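Local coordinates for protein beta-galactosidase (Trichoderma reesei, PDB 3OG2) that probably hydrolyses terminal non-reducing beta-D-galactose residues from beta-D-galactosides, as a TIM-barrel glycoside hydrolase of family 35, at residues Q365-K370 with Y558-L563; S535-V540 with V546-D551. All coordinates share one frame; numbering follows the deposited sequence. Where two conformers were deposited one is given.

Interaction 1: Q365-K370 with Y558-L563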
loop_
_atom_site.group_PDB
_atom_site.type_symbol
_atom_site.label_atom_id
_atom_site.label_comp_id
_atom_site.label_asym_id
_atom_site.label_seq_id
_atom_site.Cartn_x
_atom_site.Cartn_y
_atom_site.Cartn_z
ATOM N N GLN A 365 14.353 12.837 0.197
ATOM C CA GLN A 365 14.156 13.025 1.648
ATOM C C GLN A 365 14.725 11.888 2.463
ATOM O O GLN A 365 15.361 12.127 3.500
ATOM C CB GLN A 365 12.649 13.146 1.924
ATOM C CG GLN A 365 12.014 14.382 1.236
ATOM C CD GLN A 365 10.530 14.449 1.531
ATOM O OE1 GLN A 365 10.008 13.875 2.502
ATOM N NE2 GLN A 365 9.781 15.141 0.711
ATOM N N GLY A 366 14.540 10.639 1.998
ATOM C CA GLY A 366 15.114 9.523 2.750
ATOM C C GLY A 366 16.636 9.548 2.768
ATOM O O GLY A 366 17.288 9.278 3.797
ATOM N N GLN A 367 17.227 9.889 1.608
ATOM C CA GLN A 367 18.685 9.919 1.554
ATOM C C GLN A 367 19.260 11.046 2.399
ATOM O O GLN A 367 20.310 10.863 3.016
ATOM C CB GLN A 367 19.128 10.026 0.092
ATOM C CG GLN A 367 18.747 8.763 -0.700
ATOM C CD GLN A 367 19.443 7.540 -0.190
ATOM O OE1 GLN A 367 20.426 7.442 0.489
ATOM N NE2 GLN A 367 18.810 6.403 -0.577
ATOM N N PHE A 368 18.572 12.181 2.488
ATOM C CA PHE A 368 19.002 13.271 3.346
ATOM C C PHE A 368 18.992 12.849 4.818
ATOM O O PHE A 368 19.991 13.051 5.553
ATOM C CB PHE A 368 18.066 14.475 3.120
ATOM C CG PHE A 368 18.225 15.527 4.214
ATOM C CD1 PHE A 368 19.423 16.195 4.408
ATOM C CD2 PHE A 368 17.155 15.803 5.040
ATOM C CE1 PHE A 368 19.606 17.120 5.447
ATOM C CE2 PHE A 368 17.321 16.744 6.033
ATOM C CZ PHE A 368 18.513 17.415 6.218
ATOM N N LEU A 369 17.865 12.268 5.266
ATOM C CA LEU A 369 17.769 12.021 6.720
ATOM C C LEU A 369 18.806 10.990 7.159
ATOM O O LEU A 369 19.358 11.131 8.263
ATOM C CB LEU A 369 16.368 11.573 7.112
ATOM C CG LEU A 369 15.320 12.721 7.147
ATOM C CD1 LEU A 369 13.954 12.174 7.406
ATOM C CD2 LEU A 369 15.702 13.743 8.248
ATOM N N LYS A 370 19.116 9.995 6.317
ATOM C CA LYS A 370 20.000 8.936 6.816
ATOM C C LYS A 370 21.455 9.369 6.928
ATOM O O LYS A 370 22.252 8.635 7.508
ATOM C CB LYS A 370 19.807 7.679 6.003
ATOM C CG LYS A 370 20.337 7.780 4.574
ATOM C CD LYS A 370 20.014 6.463 3.809
ATOM C CE LYS A 370 20.732 5.301 4.425
ATOM N NZ LYS A 370 20.670 4.041 3.601
ATOM N N TYR A 558 19.893 10.144 -8.910
ATOM C CA TYR A 558 21.005 9.639 -8.100
ATOM C C TYR A 558 20.511 8.592 -7.088
ATOM O O TYR A 558 19.331 8.609 -6.674
ATOM C CB TYR A 558 21.654 10.800 -7.283
ATOM C CG TYR A 558 22.592 11.683 -8.074
ATOM C CD1 TYR A 558 22.118 12.479 -9.147
ATOM C CD2 TYR A 558 23.944 11.796 -7.776
ATOM C CE1 TYR A 558 22.999 13.302 -9.852
ATOM C CE2 TYR A 558 24.837 12.615 -8.484
ATOM C CZ TYR A 558 24.326 13.361 -9.519
ATOM O OH TYR A 558 25.201 14.177 -10.250
ATOM N N TRP A 559 21.438 7.718 -6.690
ATOM C CA TRP A 559 21.116 6.577 -5.860
ATOM C C TRP A 559 22.245 6.385 -4.882
ATOM O O TRP A 559 23.403 6.703 -5.196
ATOM C CB TRP A 559 20.982 5.301 -6.736
ATOM C CG TRP A 559 19.952 5.443 -7.808
ATOM C CD1 TRP A 559 20.196 5.869 -9.087
ATOM C CD2 TRP A 559 18.554 5.191 -7.734
ATOM N NE1 TRP A 559 19.017 5.884 -9.824
ATOM C CE2 TRP A 559 17.994 5.482 -8.998
ATOM C CE3 TRP A 559 17.703 4.754 -6.688
ATOM C CZ2 TRP A 559 16.632 5.347 -9.293
ATOM C CZ3 TRP A 559 16.356 4.628 -7.005
ATOM C CH2 TRP A 559 15.822 4.908 -8.256
ATOM N N VAL A 560 21.927 5.825 -3.710
ATOM C CA VAL A 560 22.959 5.600 -2.709
ATOM C C VAL A 560 22.835 4.202 -2.134
ATOM O O VAL A 560 22.475 3.991 -0.956
ATOM C CB VAL A 560 22.893 6.651 -1.584
ATOM C CG1 VAL A 560 24.169 6.605 -0.750
ATOM C CG2 VAL A 560 22.679 8.071 -2.115
ATOM N N PRO A 561 23.151 3.178 -2.926
ATOM C CA PRO A 561 23.135 1.800 -2.391
ATOM C C PRO A 561 24.240 1.642 -1.349
ATOM O O PRO A 561 25.317 2.223 -1.441
ATOM C CB PRO A 561 23.434 0.949 -3.674
ATOM C CG PRO A 561 24.312 1.896 -4.467
ATOM C CD PRO A 561 23.617 3.240 -4.316
ATOM N N THR A 562 23.915 0.830 -0.336
ATOM C CA THR A 562 24.850 0.629 0.777
ATOM C C THR A 562 25.765 -0.559 0.482
ATOM O O THR A 562 25.368 -1.549 -0.165
ATOM C CB THR A 562 24.081 0.402 2.082
ATOM O OG1 THR A 562 23.225 -0.757 1.934
ATOM C CG2 THR A 562 23.217 1.606 2.422
ATOM N N LEU A 563 26.991 -0.495 0.937
ATOM C CA LEU A 563 27.911 -1.621 0.799
ATOM C C LEU A 563 27.655 -2.681 1.857
ATOM O O LEU A 563 27.549 -2.390 3.063
ATOM C CB LEU A 563 29.352 -1.095 0.986
ATOM C CG LEU A 563 29.894 -0.342 -0.221
ATOM C CD1 LEU A 563 31.210 0.343 0.106
ATOM C CD2 LEU A 563 30.156 -1.315 -1.392
HETATM O O HOH W 1 19.816 3.513 -0.102
HETATM O O HOH W 2 22.484 4.784 1.716
#

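Interaction 2: S535-V540 with V546-D551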
loop_
_atom_site.group_PDB
_atom_site.type_symbol
_atom_site.label_atom_id
_atom_site.label_comp_id
_atom_site.label_asym_id
_atom_site.label_seq_id
_atom_site.Cartn_x
_atom_site.Cartn_y
_atom_site.Cartn_z
ATOM N N SER A 535 20.224 22.422 -15.339
ATOM C CA SER A 535 20.505 21.043 -15.766
ATOM C C SER A 535 21.980 20.792 -15.943
ATOM O O SER A 535 22.380 19.644 -16.181
ATOM C CB SER A 535 19.758 20.789 -17.075
ATOM O OG SER A 535 20.230 21.755 -17.988
ATOM N N ALA A 536 22.799 21.846 -15.850
ATOM C CA ALA A 536 24.244 21.678 -15.948
ATOM C C ALA A 536 24.884 21.541 -14.574
ATOM O O ALA A 536 24.894 22.492 -13.790
ATOM C CB ALA A 536 24.850 22.867 -16.672
ATOM N N ARG A 537 25.432 20.379 -14.250
ATOM C CA ARG A 537 26.017 20.184 -12.945
ATOM C C ARG A 537 27.244 21.070 -12.741
ATOM O O ARG A 537 28.035 21.304 -13.668
ATOM C CB ARG A 537 26.435 18.686 -12.851
ATOM C CG ARG A 537 27.088 18.369 -11.526
ATOM C CD ARG A 537 27.218 16.869 -11.259
ATOM N NE ARG A 537 28.336 16.358 -12.101
ATOM C CZ ARG A 537 28.579 15.047 -12.182
ATOM N NH1 ARG A 537 27.825 14.141 -11.535
ATOM N NH2 ARG A 537 29.571 14.592 -12.916
ATOM N N GLN A 538 27.433 21.589 -11.536
ATOM C CA GLN A 538 28.648 22.263 -11.159
ATOM C C GLN A 538 29.421 21.350 -10.183
ATOM O O GLN A 538 28.794 20.689 -9.342
ATOM C CB GLN A 538 28.367 23.591 -10.439
ATOM C CG GLN A 538 27.284 24.432 -11.087
ATOM C CD GLN A 538 27.672 24.933 -12.462
ATOM O OE1 GLN A 538 28.613 25.770 -12.534
ATOM N NE2 GLN A 538 26.956 24.514 -13.522
ATOM N N VAL A 539 30.737 21.330 -10.283
ATOM C CA VAL A 539 31.509 20.492 -9.368
ATOM C C VAL A 539 32.712 21.327 -8.957
ATOM O O VAL A 539 33.412 21.866 -9.816
ATOM C CB VAL A 539 31.982 19.168 -9.998
ATOM C CG1 VAL A 539 32.787 18.314 -8.992
ATOM C CG2 VAL A 539 30.821 18.347 -10.536
ATOM N N VAL A 540 32.967 21.398 -7.664
ATOM C CA VAL A 540 34.111 22.099 -7.109
ATOM C C VAL A 540 34.828 21.186 -6.112
ATOM O O VAL A 540 34.188 20.475 -5.328
ATOM C CB VAL A 540 33.693 23.418 -6.403
ATOM C CG1 VAL A 540 34.905 24.072 -5.713
ATOM C CG2 VAL A 540 33.037 24.355 -7.403
ATOM N N VAL A 546 34.805 17.113 -2.375
ATOM C CA VAL A 546 34.280 17.369 -3.721
ATOM C C VAL A 546 32.778 17.564 -3.595
ATOM O O VAL A 546 32.103 16.705 -3.039
ATOM C CB VAL A 546 34.591 16.217 -4.662
ATOM C CG1 VAL A 546 34.014 16.591 -6.018
ATOM C CG2 VAL A 546 36.096 15.948 -4.670
ATOM N N ILE A 547 32.316 18.728 -4.061
ATOM C CA ILE A 547 30.889 19.035 -3.984
ATOM C C ILE A 547 30.294 19.004 -5.396
ATOM O O ILE A 547 30.816 19.695 -6.278
ATOM C CB ILE A 547 30.598 20.375 -3.286
ATOM C CG1 ILE A 547 31.433 20.545 -2.016
ATOM C CG2 ILE A 547 29.104 20.460 -3.002
ATOM C CD1 ILE A 547 32.603 21.519 -2.119
ATOM N N TYR A 548 29.247 18.197 -5.524
ATOM C CA TYR A 548 28.472 18.099 -6.764
ATOM C C TYR A 548 27.213 18.887 -6.559
ATOM O O TYR A 548 26.451 18.599 -5.608
ATOM C CB TYR A 548 28.149 16.639 -7.053
ATOM C CG TYR A 548 29.346 15.760 -7.307
ATOM C CD1 TYR A 548 30.168 15.344 -6.255
ATOM C CD2 TYR A 548 29.694 15.311 -8.572
ATOM C CE1 TYR A 548 31.267 14.539 -6.459
ATOM C CE2 TYR A 548 30.810 14.497 -8.787
ATOM C CZ TYR A 548 31.606 14.117 -7.730
ATOM O OH TYR A 548 32.698 13.286 -7.924
ATOM N N MET A 549 26.969 19.895 -7.401
ATOM C CA MET A 549 25.849 20.826 -7.263
ATOM C C MET A 549 24.901 20.593 -8.428
ATOM O O MET A 549 25.303 20.910 -9.566
ATOM C CB MET A 549 26.387 22.241 -7.260
ATOM C CG MET A 549 27.128 22.593 -5.950
ATOM S SD MET A 549 28.223 24.021 -6.203
ATOM C CE MET A 549 29.687 23.145 -6.720
ATOM N N VAL A 550 23.710 20.086 -8.190
ATOM C CA VAL A 550 22.815 19.708 -9.262
ATOM C C VAL A 550 21.430 20.336 -9.081
ATOM O O VAL A 550 21.106 20.852 -8.006
ATOM C CB VAL A 550 22.668 18.168 -9.343
ATOM C CG1 VAL A 550 24.024 17.541 -9.671
ATOM C CG2 VAL A 550 22.088 17.579 -8.060
ATOM N N ASP A 551 20.609 20.263 -10.147
ATOM C CA ASP A 551 19.218 20.662 -9.921
ATOM C C ASP A 551 18.444 19.455 -9.430
ATOM O O ASP A 551 18.846 18.272 -9.456
ATOM C CB ASP A 551 18.625 21.294 -11.161
ATOM C CG ASP A 551 18.400 20.340 -12.307
ATOM O OD1 ASP A 551 18.997 19.237 -12.336
ATOM O OD2 ASP A 551 17.655 20.764 -13.221
#

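Interaction 1: Q365-K370 with Y558-L563
At an interface between the catalytic TIM-barrel region of this family 35 enzyme and the mixed beta sheet that strand 558-559 borders, in the domain 3 region, Q367 and K370, near the C-terminal end of helix 357-370, meet V560 and T562, just past that short strand. The direct contact is small and the link between the two segments runs largely through water. Q367 is bent at chi2 (-63°), which brings its amide against the V560 side chain, the two running antiparallel past one another. Its OE1 lies 3.3 Å from V560 CB and 3.5 Å from V560 CG2, a van der Waals contact rather than a hydrogen bond. Q367 NE2 has two acceptors, the backbone O of A67 and water 1 (3.1 Å). F472 of strand 470-476 packs on Q367, Y558 and V560 alike, so that strand also borders the contact. One turn further on, the bend of K370 at chi3 (-64°) sets NZ 3.7 Å from T562 CG2. Both waters meet at V560 O: water 1 lies 2.8 Å from this oxygen and probably donates to it, though other acceptors compete for its protons. Water 2 donates to V560 O over the same distance, and K370 NZ completes that bridge by donating to water 2 over 2.7 Å.

Interaction 2: S535-V540 with V546-D551
Strands 538-540 and 546-551 run antiparallel, 167° between their directions, as parts of the two arms of a beta hairpin, and four backbone hydrogen bonds join the two segments. Q538 with M549 and V540 with I547 are the hydrogen-bonded pairs; V539 and Y548 form the non-hydrogen-bonded pair between them. The shortest of the four runs from M549 N to Q538 O, 2.8 Å. On the face of Q538, V540, I547 and M549, the bend of M549 at chi3 (-89°) lays its methyl across V540, with CE 3.6 Å from V540 CG2. Q538 turns its end away from the partner strand: NE2 bonds to A536 O at 2.9 Å from above the carbonyl plane, while OE1 accepts from the backbone N atoms of N516 and V517. On the other face V539 CG2 lies 3.8 Å from Y548 CD2. V539 CG1 also meets V546 CG1 at 3.6 Å. R537 runs beside Y548 and V550: CD packs on V550 CG1 at 3.6 Å, and Y548 CD2 sits over one face of the guanidinium, whose plane is turned 73° from the ring. Salt bridges to E513 and E613 hold that guanidinium in place. D551 is the N-cap of helix 552-555, its side chain capping a backbone N and OD1 bonding to S554 OG. The hairpin lies inside a five-stranded mixed sheet, 481-487 beside 545-551 and 510-513 beside 538-542, with L529 and W531 of strand 527-532 against V540 and M549.

Interaction 2 is a buried hairpin within one sheet, whereas interaction 1 is a smaller, partly buried seam between separate parts of the fold. Direct backbone hydrogen bonds and apolar packing hold 535-540 to 546-551; across 365-370 and 558-563 no direct hydrogen bond forms, and two waters bridge polar side chains to one carbonyl. The two contacts share no strand or helix but are joined in sequence by helix 552-555 and touch at Y558, whose OH lies 2.9 Å from R537 NH1 in a probable hydrogen bond and also packs on V550 CG1. Both lie away from the galactose-binding residues.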